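Local coordinates for agmatinase (PDB 1WOH), which probably hydrolyses agmatine to putrescine and urea, as a manganese-dependent member of the arginase family, at residues 121-132 with 162-173. Residues are numbered along the deposited sequence; the frame is centred on the assembly and turned at random.
Sequences HSVSYPLLRAFA and PFRRACEALPNL
Tyr125 lies across helix 162-169 with Arg165 CB over one ring face, a CH-pi contact 3.5 Å from the centroid, and Ala169 CB at the edge. CG anti to the backbone N (chi1 163°) carries the ring to that helix. Leu128 CD1 reaches Ala166 CB at 3.7 Å and meets Phe163 and Leu173; Leu170 spreads its methyls, CD1 on Leu128 and CD2 on Ala132. At both N-terminal ends Pro162 CB rests on His121 O (3.4 Å), and Phe163 CE1 nears His121 NE2 (3.5 Å), ring planes 84° apart; the imidazole's strongest polar partner is Ser227. Asn172 ND2 donates to Phe131 O (2.9 Å) and Val134 O. A water joins Tyr125 OH to Arg165 O and Glu168 OE2; Arg165 NE and NH2 each donate to one oxygen of that carboxylate from above its plane, NH2 also pairing with Asp150. With an alanine for Tyr125, the CH-pi cover of Arg165 CB, the Ala169 edge contact and the water's hydroxyl partner are likely to be lost. The axes of helices 124-128 and 162-169 approach to 8.3 Å and cross at -25° on the parallel sheet of the arginase fold, beside the manganese site, empty in this chain, that His121 helps form.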
loop_
_atom_site.group_PDB
_atom_site.type_symbol
_atom_site.label_atom_id
_atom_site.label_comp_id
_atom_site.label_asym_id
_atom_site.label_seq_id
_atom_site.Cartn_x
_atom_site.Cartn_y
_atom_site.Cartn_z
ATOM N N HIS A 121 8.631 -6.978 -22.054
ATOM C CA HIS A 121 8.772 -7.955 -23.128
ATOM C C HIS A 121 9.741 -7.617 -24.257
ATOM O O HIS A 121 10.194 -8.510 -24.983
ATOM C CB HIS A 121 7.401 -8.304 -23.712
ATOM C CG HIS A 121 7.294 -9.733 -24.144
ATOM N ND1 HIS A 121 6.092 -10.404 -24.222
ATOM C CD2 HIS A 121 8.252 -10.635 -24.469
ATOM C CE1 HIS A 121 6.316 -11.661 -24.570
ATOM N NE2 HIS A 121 7.617 -11.827 -24.725
ATOM N N SER A 122 10.084 -6.344 -24.407
ATOM C CA SER A 122 10.999 -5.973 -25.474
ATOM C C SER A 122 12.347 -6.678 -25.332
ATOM O O SER A 122 13.080 -6.813 -26.312
ATOM C CB SER A 122 11.217 -4.457 -25.503
ATOM O OG SER A 122 12.241 -4.066 -24.601
ATOM N N VAL A 123 12.678 -7.139 -24.126
ATOM C CA VAL A 123 13.960 -7.811 -23.930
ATOM C C VAL A 123 14.062 -9.147 -24.677
ATOM O O VAL A 123 15.170 -9.639 -24.918
ATOM C CB VAL A 123 14.263 -8.045 -22.425
ATOM C CG1 VAL A 123 14.233 -6.715 -21.675
ATOM C CG2 VAL A 123 13.273 -9.036 -21.834
ATOM N N SER A 124 12.925 -9.733 -25.045
ATOM C CA SER A 124 12.930 -11.011 -25.760
ATOM C C SER A 124 13.649 -10.900 -27.102
ATOM O O SER A 124 14.224 -11.874 -27.581
ATOM C CB SER A 124 11.505 -11.513 -26.002
ATOM O OG SER A 124 10.839 -11.780 -24.783
ATOM N N TYR A 125 13.618 -9.718 -27.707
ATOM C CA TYR A 125 14.286 -9.531 -28.990
ATOM C C TYR A 125 15.803 -9.715 -28.868
ATOM O O TYR A 125 16.367 -10.610 -29.499
ATOM C CB TYR A 125 13.935 -8.158 -29.584
ATOM C CG TYR A 125 14.865 -7.702 -30.693
ATOM C CD1 TYR A 125 15.260 -8.579 -31.705
ATOM C CD2 TYR A 125 15.352 -6.394 -30.724
ATOM C CE1 TYR A 125 16.126 -8.165 -32.725
ATOM C CE2 TYR A 125 16.219 -5.965 -31.743
ATOM C CZ TYR A 125 16.601 -6.858 -32.734
ATOM O OH TYR A 125 17.470 -6.456 -33.728
ATOM N N PRO A 126 16.485 -8.888 -28.052
ATOM C CA PRO A 126 17.936 -9.067 -27.939
ATOM C C PRO A 126 18.347 -10.416 -27.355
ATOM O O PRO A 126 19.419 -10.935 -27.667
ATOM C CB PRO A 126 18.376 -7.875 -27.086
ATOM C CG PRO A 126 17.152 -7.530 -26.293
ATOM C CD PRO A 126 16.040 -7.697 -27.304
ATOM N N LEU A 127 17.492 -10.985 -26.508
ATOM C CA LEU A 127 17.760 -12.295 -25.921
ATOM C C LEU A 127 17.788 -13.324 -27.055
ATOM O O LEU A 127 18.722 -14.125 -27.172
ATOM C CB LEU A 127 16.643 -12.662 -24.935
ATOM C CG LEU A 127 16.870 -12.711 -23.423
ATOM C CD1 LEU A 127 18.080 -11.913 -23.012
ATOM C CD2 LEU A 127 15.601 -12.214 -22.730
ATOM N N LEU A 128 16.760 -13.295 -27.895
ATOM C CA LEU A 128 16.669 -14.239 -29.002
ATOM C C LEU A 128 17.817 -14.131 -29.997
ATOM O O LEU A 128 18.202 -15.132 -30.599
ATOM C CB LEU A 128 15.324 -14.090 -29.719
ATOM C CG LEU A 128 14.163 -14.768 -28.980
ATOM C CD1 LEU A 128 12.820 -14.354 -29.574
ATOM C CD2 LEU A 128 14.352 -16.291 -29.072
ATOM N N ARG A 129 18.382 -12.936 -30.162
ATOM C CA ARG A 129 19.489 -12.787 -31.101
ATOM C C ARG A 129 20.656 -13.695 -30.725
ATOM O O ARG A 129 21.503 -14.011 -31.564
ATOM C CB ARG A 129 19.975 -11.334 -31.160
ATOM C CG ARG A 129 18.980 -10.361 -31.769
ATOM C CD ARG A 129 19.647 -9.039 -32.177
ATOM N NE ARG A 129 20.289 -8.352 -31.059
ATOM C CZ ARG A 129 20.761 -7.110 -31.123
ATOM N NH1 ARG A 129 20.664 -6.418 -32.254
ATOM N NH2 ARG A 129 21.333 -6.554 -30.065
ATOM N N ALA A 130 20.698 -14.122 -29.468
ATOM C CA ALA A 130 21.775 -14.988 -29.009
ATOM C C ALA A 130 21.580 -16.445 -29.426
ATOM O O ALA A 130 22.430 -17.290 -29.144
ATOM C CB ALA A 130 21.906 -14.897 -27.498
ATOM N N PHE A 131 20.467 -16.735 -30.093
ATOM C CA PHE A 131 20.164 -18.096 -30.535
ATOM C C PHE A 131 20.176 -18.201 -32.061
ATOM O O PHE A 131 19.465 -19.013 -32.648
ATOM C CB PHE A 131 18.792 -18.531 -30.004
ATOM C CG PHE A 131 18.717 -18.600 -28.503
ATOM C CD1 PHE A 131 18.727 -17.437 -27.733
ATOM C CD2 PHE A 131 18.650 -19.832 -27.857
ATOM C CE1 PHE A 131 18.671 -17.502 -26.336
ATOM C CE2 PHE A 131 18.592 -19.912 -26.463
ATOM C CZ PHE A 131 18.603 -18.747 -25.700
ATOM N N ALA A 132 20.993 -17.375 -32.700
ATOM C CA ALA A 132 21.075 -17.379 -34.156
ATOM C C ALA A 132 21.535 -18.721 -34.725
ATOM O O ALA A 132 21.178 -19.075 -35.848
ATOM C CB ALA A 132 22.010 -16.267 -34.622
ATOM N N PRO A 162 8.788 -7.161 -29.899
ATOM C CA PRO A 162 9.915 -8.099 -29.825
ATOM C C PRO A 162 9.999 -9.272 -30.795
ATOM O O PRO A 162 11.078 -9.561 -31.321
ATOM C CB PRO A 162 9.900 -8.544 -28.364
ATOM C CG PRO A 162 8.459 -8.491 -28.013
ATOM C CD PRO A 162 8.015 -7.183 -28.643
ATOM N N PHE A 163 8.886 -9.956 -31.036
ATOM C CA PHE A 163 8.934 -11.098 -31.939
ATOM C C PHE A 163 9.012 -10.714 -33.407
ATOM O O PHE A 163 9.465 -11.501 -34.236
ATOM C CB PHE A 163 7.755 -12.030 -31.661
ATOM C CG PHE A 163 7.803 -12.633 -30.292
ATOM C CD1 PHE A 163 6.893 -12.250 -29.312
ATOM C CD2 PHE A 163 8.809 -13.534 -29.959
ATOM C CE1 PHE A 163 6.989 -12.757 -28.009
ATOM C CE2 PHE A 163 8.915 -14.048 -28.663
ATOM C CZ PHE A 163 8.002 -13.657 -27.687
ATOM N N ARG A 164 8.590 -9.496 -33.723
ATOM C CA ARG A 164 8.651 -9.007 -35.094
ATOM C C ARG A 164 10.120 -8.684 -35.366
ATOM O O ARG A 164 10.662 -9.037 -36.419
ATOM C CB ARG A 164 7.782 -7.752 -35.244
ATOM C CG ARG A 164 7.559 -7.304 -36.686
ATOM C CD ARG A 164 6.817 -8.365 -37.495
ATOM N NE ARG A 164 6.459 -7.879 -38.827
ATOM C CZ ARG A 164 5.339 -7.221 -39.118
ATOM N NH1 ARG A 164 4.435 -6.965 -38.175
ATOM N NH2 ARG A 164 5.131 -6.795 -40.355
ATOM N N ARG A 165 10.766 -8.025 -34.405
ATOM C CA ARG A 165 12.177 -7.672 -34.527
ATOM C C ARG A 165 13.012 -8.951 -34.546
ATOM O O ARG A 165 13.970 -9.070 -35.304
ATOM C CB ARG A 165 12.623 -6.801 -33.350
ATOM C CG ARG A 165 11.987 -5.414 -33.294
ATOM C CD ARG A 165 12.500 -4.528 -34.431
ATOM N NE ARG A 165 11.758 -4.720 -35.671
ATOM C CZ ARG A 165 10.525 -4.271 -35.875
ATOM N NH1 ARG A 165 9.896 -3.599 -34.919
ATOM N NH2 ARG A 165 9.915 -4.490 -37.033
ATOM N N ALA A 166 12.634 -9.909 -33.705
ATOM C CA ALA A 166 13.350 -11.174 -33.631
ATOM C C ALA A 166 13.342 -11.907 -34.974
ATOM O O ALA A 166 14.389 -12.343 -35.465
ATOM C CB ALA A 166 12.733 -12.063 -32.537
ATOM N N CYS A 167 12.163 -12.045 -35.568
ATOM C CA CYS A 167 12.045 -12.748 -36.834
ATOM C C CYS A 167 12.824 -12.100 -37.961
ATOM O O CYS A 167 13.457 -12.790 -38.757
ATOM C CB CYS A 167 10.571 -12.902 -37.223
ATOM S SG CYS A 167 9.725 -14.197 -36.269
ATOM N N GLU A 168 12.800 -10.776 -38.036
ATOM C CA GLU A 168 13.539 -10.123 -39.102
ATOM C C GLU A 168 15.049 -10.197 -38.881
ATOM O O GLU A 168 15.826 -10.082 -39.826
ATOM C CB GLU A 168 13.069 -8.672 -39.286
ATOM C CG GLU A 168 12.846 -7.890 -38.023
ATOM C CD GLU A 168 12.435 -6.450 -38.301
ATOM O OE1 GLU A 168 11.377 -6.232 -38.931
ATOM O OE2 GLU A 168 13.179 -5.538 -37.891
ATOM N N ALA A 169 15.467 -10.424 -37.641
ATOM C CA ALA A 169 16.891 -10.520 -37.342
ATOM C C ALA A 169 17.396 -11.965 -37.339
ATOM O O ALA A 169 18.600 -12.206 -37.438
ATOM C CB ALA A 169 17.185 -9.870 -35.998
ATOM N N LEU A 170 16.477 -12.922 -37.246
ATOM C CA LEU A 170 16.854 -14.333 -37.189
ATOM C C LEU A 170 16.123 -15.202 -38.199
ATOM O O LEU A 170 15.033 -15.710 -37.926
ATOM C CB LEU A 170 16.592 -14.871 -35.780
ATOM C CG LEU A 170 17.332 -14.114 -34.676
ATOM C CD1 LEU A 170 16.654 -14.337 -33.327
ATOM C CD2 LEU A 170 18.780 -14.572 -34.648
ATOM N N PRO A 171 16.716 -15.398 -39.386
ATOM C CA PRO A 171 16.030 -16.232 -40.371
ATOM C C PRO A 171 15.772 -17.653 -39.869
ATOM O O PRO A 171 14.899 -18.345 -40.390
ATOM C CB PRO A 171 16.971 -16.187 -41.581
ATOM C CG PRO A 171 18.325 -16.013 -40.947
ATOM C CD PRO A 171 18.049 -14.990 -39.862
ATOM N N ASN A 172 16.518 -18.074 -38.851
ATOM C CA ASN A 172 16.357 -19.416 -38.287
ATOM C C ASN A 172 15.135 -19.534 -37.369
ATOM O O ASN A 172 14.695 -20.645 -37.060
ATOM C CB ASN A 172 17.624 -19.839 -37.531
ATOM C CG ASN A 172 17.965 -18.907 -36.385
ATOM O OD1 ASN A 172 18.055 -17.693 -36.566
ATOM N ND2 ASN A 172 18.171 -19.472 -35.197
ATOM N N LEU A 173 14.588 -18.396 -36.938
ATOM C CA LEU A 173 13.396 -18.396 -36.081
ATOM C C LEU A 173 12.246 -18.631 -37.051
ATOM O O LEU A 173 11.664 -17.686 -37.597
ATOM C CB LEU A 173 13.236 -17.043 -35.381
ATOM C CG LEU A 173 12.440 -17.033 -34.072
ATOM C CD1 LEU A 173 12.353 -15.600 -33.556
ATOM C CD2 LEU A 173 11.053 -17.608 -34.287
HETATM O O HOH W 1 15.324 -6.628 -36.084
#